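Local structure of metallophosphoesterase TT1561-like domain-containing protein (Aquifex aeolicus, 2YVT) at residues Glu71-Phe82 with Pro102-Ala113. The protein is of unknown function but probably acts as a metal-dependent phosphoesterase of the calcineurin superfamily. Residues are numbered along the deposited sequence; the frame is centred on the assembly and turned at random.
Sequences EHYIIETLDKFF and PLKIFLRAAYEA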
# COMPACT_ATOMS: atom_id res chain seq x y z
N GLU A 71 10.18 19.21 -2.88
CA GLU A 71 11.11 18.08 -2.85
C GLU A 71 11.82 17.91 -1.51
O GLU A 71 11.97 16.79 -1.03
CB GLU A 71 12.14 18.16 -3.98
CG GLU A 71 11.59 17.73 -5.32
CD GLU A 71 12.60 17.84 -6.44
OE1 GLU A 71 13.81 17.98 -6.15
OE2 GLU A 71 12.18 17.77 -7.61
N HIS A 72 12.26 19.02 -0.90
CA HIS A 72 12.95 18.92 0.38
C HIS A 72 12.07 18.25 1.45
O HIS A 72 12.53 17.33 2.15
CB HIS A 72 13.47 20.28 0.86
CG HIS A 72 14.29 20.20 2.11
ND1 HIS A 72 13.75 20.35 3.36
CD2 HIS A 72 15.61 19.94 2.29
CE1 HIS A 72 14.70 20.21 4.27
NE2 HIS A 72 15.83 19.96 3.65
N TYR A 73 10.82 18.71 1.55
CA TYR A 73 9.82 18.12 2.47
C TYR A 73 9.57 16.64 2.17
O TYR A 73 9.56 15.81 3.08
CB TYR A 73 8.50 18.92 2.43
CG TYR A 73 7.23 18.06 2.52
CD1 TYR A 73 6.83 17.50 3.73
CD2 TYR A 73 6.44 17.83 1.39
CE1 TYR A 73 5.67 16.72 3.82
CE2 TYR A 73 5.28 17.04 1.46
CZ TYR A 73 4.90 16.49 2.68
OH TYR A 73 3.76 15.72 2.77
N ILE A 74 9.39 16.31 0.89
CA ILE A 74 9.09 14.93 0.50
C ILE A 74 10.24 14.00 0.89
O ILE A 74 10.04 12.95 1.50
CB ILE A 74 8.80 14.82 -1.03
CG1 ILE A 74 7.49 15.54 -1.38
CG2 ILE A 74 8.77 13.36 -1.50
CD1 ILE A 74 7.33 15.80 -2.86
N ILE A 75 11.46 14.41 0.55
CA ILE A 75 12.65 13.62 0.86
C ILE A 75 12.87 13.44 2.37
O ILE A 75 13.11 12.32 2.85
CB ILE A 75 13.91 14.22 0.20
CG1 ILE A 75 13.79 14.12 -1.32
CG2 ILE A 75 15.16 13.51 0.71
CD1 ILE A 75 14.70 15.07 -2.08
N GLU A 76 12.79 14.53 3.12
CA GLU A 76 12.99 14.50 4.56
C GLU A 76 11.96 13.59 5.23
O GLU A 76 12.28 12.80 6.13
CB GLU A 76 12.90 15.92 5.12
CG GLU A 76 13.29 16.08 6.58
CD GLU A 76 13.39 17.55 7.01
OE1 GLU A 76 12.82 18.43 6.32
OE2 GLU A 76 14.04 17.83 8.03
N THR A 77 10.71 13.70 4.78
CA THR A 77 9.62 12.96 5.39
C THR A 77 9.72 11.47 5.04
O THR A 77 9.53 10.62 5.91
CB THR A 77 8.26 13.54 4.99
OG1 THR A 77 8.25 14.94 5.28
CG2 THR A 77 7.12 12.86 5.76
N LEU A 78 10.05 11.16 3.80
CA LEU A 78 10.25 9.76 3.42
C LEU A 78 11.44 9.13 4.15
O LEU A 78 11.35 7.98 4.61
CB LEU A 78 10.44 9.62 1.91
CG LEU A 78 9.18 9.81 1.06
CD1 LEU A 78 9.56 9.82 -0.43
CD2 LEU A 78 8.13 8.76 1.35
N ASP A 79 12.53 9.88 4.27
CA ASP A 79 13.69 9.37 5.00
C ASP A 79 13.32 9.08 6.44
O ASP A 79 13.71 8.05 6.99
CB ASP A 79 14.84 10.38 4.93
CG ASP A 79 15.47 10.47 3.56
OD1 ASP A 79 15.18 9.62 2.69
OD2 ASP A 79 16.28 11.40 3.36
N LYS A 80 12.53 9.96 7.05
CA LYS A 80 12.07 9.77 8.43
C LYS A 80 11.17 8.54 8.54
O LYS A 80 11.28 7.77 9.50
CB LYS A 80 11.35 11.01 8.93
CG LYS A 80 10.97 10.96 10.40
CD LYS A 80 10.33 12.28 10.78
CE LYS A 80 9.78 12.28 12.18
NZ LYS A 80 9.11 13.60 12.43
N PHE A 81 10.30 8.35 7.55
CA PHE A 81 9.45 7.17 7.52
C PHE A 81 10.29 5.89 7.47
O PHE A 81 10.06 4.97 8.24
CB PHE A 81 8.50 7.22 6.32
CG PHE A 81 7.81 5.91 6.03
CD1 PHE A 81 6.70 5.52 6.76
CD2 PHE A 81 8.28 5.07 5.03
CE1 PHE A 81 6.06 4.31 6.50
CE2 PHE A 81 7.65 3.85 4.76
CZ PHE A 81 6.54 3.47 5.50
N PHE A 82 11.26 5.81 6.55
CA PHE A 82 12.03 4.58 6.47
C PHE A 82 12.83 4.31 7.73
O PHE A 82 12.90 3.17 8.18
CB PHE A 82 12.90 4.54 5.22
CG PHE A 82 12.13 4.31 3.96
CD1 PHE A 82 11.57 3.06 3.69
CD2 PHE A 82 11.92 5.34 3.05
CE1 PHE A 82 10.83 2.84 2.53
CE2 PHE A 82 11.19 5.13 1.88
CZ PHE A 82 10.64 3.88 1.62
N PRO A 102 6.94 12.28 -6.26
CA PRO A 102 7.25 11.50 -7.46
C PRO A 102 7.78 10.09 -7.17
O PRO A 102 8.54 9.89 -6.21
CB PRO A 102 8.33 12.34 -8.16
CG PRO A 102 8.13 13.74 -7.62
CD PRO A 102 7.75 13.52 -6.19
N LEU A 103 7.37 9.13 -8.00
CA LEU A 103 7.85 7.76 -7.82
C LEU A 103 9.38 7.69 -7.78
O LEU A 103 9.94 6.96 -6.96
CB LEU A 103 7.31 6.83 -8.90
CG LEU A 103 7.69 5.35 -8.76
CD1 LEU A 103 7.19 4.74 -7.43
CD2 LEU A 103 7.15 4.57 -9.94
N LYS A 104 10.04 8.45 -8.65
CA LYS A 104 11.51 8.42 -8.70
C LYS A 104 12.13 8.83 -7.36
O LYS A 104 13.15 8.27 -6.95
CB LYS A 104 12.04 9.27 -9.87
CG LYS A 104 11.66 8.69 -11.25
CD LYS A 104 12.30 9.44 -12.42
CE LYS A 104 11.94 8.82 -13.77
NZ LYS A 104 10.48 8.89 -14.12
N ILE A 105 11.51 9.79 -6.68
CA ILE A 105 11.98 10.24 -5.37
C ILE A 105 11.66 9.19 -4.29
O ILE A 105 12.48 8.90 -3.42
CB ILE A 105 11.41 11.63 -5.02
CG1 ILE A 105 12.00 12.66 -5.99
CG2 ILE A 105 11.68 12.00 -3.55
CD1 ILE A 105 11.50 14.08 -5.80
N PHE A 106 10.46 8.61 -4.36
CA PHE A 106 10.09 7.56 -3.43
C PHE A 106 11.05 6.37 -3.52
O PHE A 106 11.51 5.86 -2.51
CB PHE A 106 8.65 7.10 -3.71
CG PHE A 106 8.20 6.02 -2.78
CD1 PHE A 106 7.79 6.33 -1.50
CD2 PHE A 106 8.23 4.69 -3.19
CE1 PHE A 106 7.39 5.31 -0.62
CE2 PHE A 106 7.84 3.69 -2.33
CZ PHE A 106 7.42 3.99 -1.05
N LEU A 107 11.37 5.95 -4.74
CA LEU A 107 12.26 4.81 -4.92
C LEU A 107 13.71 5.13 -4.54
O LEU A 107 14.42 4.26 -4.05
CB LEU A 107 12.17 4.26 -6.34
CG LEU A 107 10.81 3.64 -6.68
CD1 LEU A 107 10.79 3.14 -8.11
CD2 LEU A 107 10.40 2.55 -5.70
N ARG A 108 14.12 6.38 -4.74
CA ARG A 108 15.44 6.79 -4.26
C ARG A 108 15.52 6.68 -2.73
O ARG A 108 16.52 6.21 -2.19
CB ARG A 108 15.79 8.20 -4.75
CG ARG A 108 17.10 8.72 -4.18
CD ARG A 108 18.32 7.98 -4.68
NE ARG A 108 19.50 8.34 -3.89
CZ ARG A 108 20.74 7.94 -4.16
NH1 ARG A 108 20.99 7.19 -5.22
NH2 ARG A 108 21.74 8.31 -3.37
N ALA A 109 14.46 7.11 -2.04
CA ALA A 109 14.40 6.97 -0.59
C ALA A 109 14.45 5.50 -0.17
O ALA A 109 15.16 5.15 0.77
CB ALA A 109 13.16 7.67 -0.03
N ALA A 110 13.72 4.65 -0.89
CA ALA A 110 13.74 3.21 -0.64
C ALA A 110 15.15 2.65 -0.80
O ALA A 110 15.64 1.91 0.06
CB ALA A 110 12.79 2.50 -1.57
N TYR A 111 15.81 3.03 -1.89
CA TYR A 111 17.18 2.60 -2.15
C TYR A 111 18.11 2.99 -1.00
O TYR A 111 18.90 2.18 -0.51
CB TYR A 111 17.67 3.21 -3.47
CG TYR A 111 19.13 2.97 -3.72
CD1 TYR A 111 19.57 1.76 -4.24
CD2 TYR A 111 20.07 3.96 -3.46
CE1 TYR A 111 20.91 1.53 -4.49
CE2 TYR A 111 21.42 3.75 -3.71
CZ TYR A 111 21.83 2.52 -4.22
OH TYR A 111 23.17 2.28 -4.47
N GLU A 112 18.02 4.25 -0.57
CA GLU A 112 18.89 4.79 0.48
C GLU A 112 18.71 4.09 1.82
O GLU A 112 19.64 4.04 2.64
CB GLU A 112 18.66 6.28 0.64
CG GLU A 112 19.17 7.09 -0.53
CD GLU A 112 19.03 8.58 -0.30
OE1 GLU A 112 18.82 8.99 0.86
OE2 GLU A 112 19.15 9.34 -1.28
N ALA A 113 17.52 3.54 2.02
CA ALA A 113 17.18 2.87 3.27
C ALA A 113 17.75 1.45 3.38
O ALA A 113 17.69 0.84 4.45
CB ALA A 113 15.68 2.85 3.44
O HOH W 1 15.56 6.71 3.13
O HOH W 2 15.97 9.95 0.04
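Ile105 packs as a knob against segment 71-82, in the hole formed by Glu71, Ile74, Ile75 and Leu78. Its two branches divide the work: CG2, anti to the backbone N, lies 3.7 Å from Ile75 CG1 and also meets Ile74 CG2, while CD1, at the end of the other branch, touches Glu71 CG at 3.7 Å. One turn on, Leu78 crosses Phe106 at about a right angle, its CD2 reaching the edge of the ring 3.8 Å from Phe106 CD1. The segment axes are inclined at 38°. In this calcineurin-like fold, helix 103-112 links strand 91-95 to its parallel neighbour 120-122, a beta-alpha-beta crossover, and Val122 meets Phe82, Phe106 and Ala110. Phe82, its CG anti to the carbonyl carbon (chi1 -74°), places its ring between Phe81 CD2, centred over one face, and Ala110 CA, in CH-pi contact with the other, 4.2 Å from the centroid. Phe82 CE2 lies 3.7 Å from Ala109 CB, and the ring meets that of Phe106 obliquely, planes at 49°. A serine in place of Phe82 would probably open a gap beside Ala109 and Ala110 and leave Phe106 without its aromatic neighbour. On the more polar flank, Asp79 OD1 and Glu112 OE1, probably like charges, come within 4.1 Å; a water donates to both, weakly to the glutamate, and a second donates to Asp79 OD1 and, at 2.9 Å, to Ala109 O.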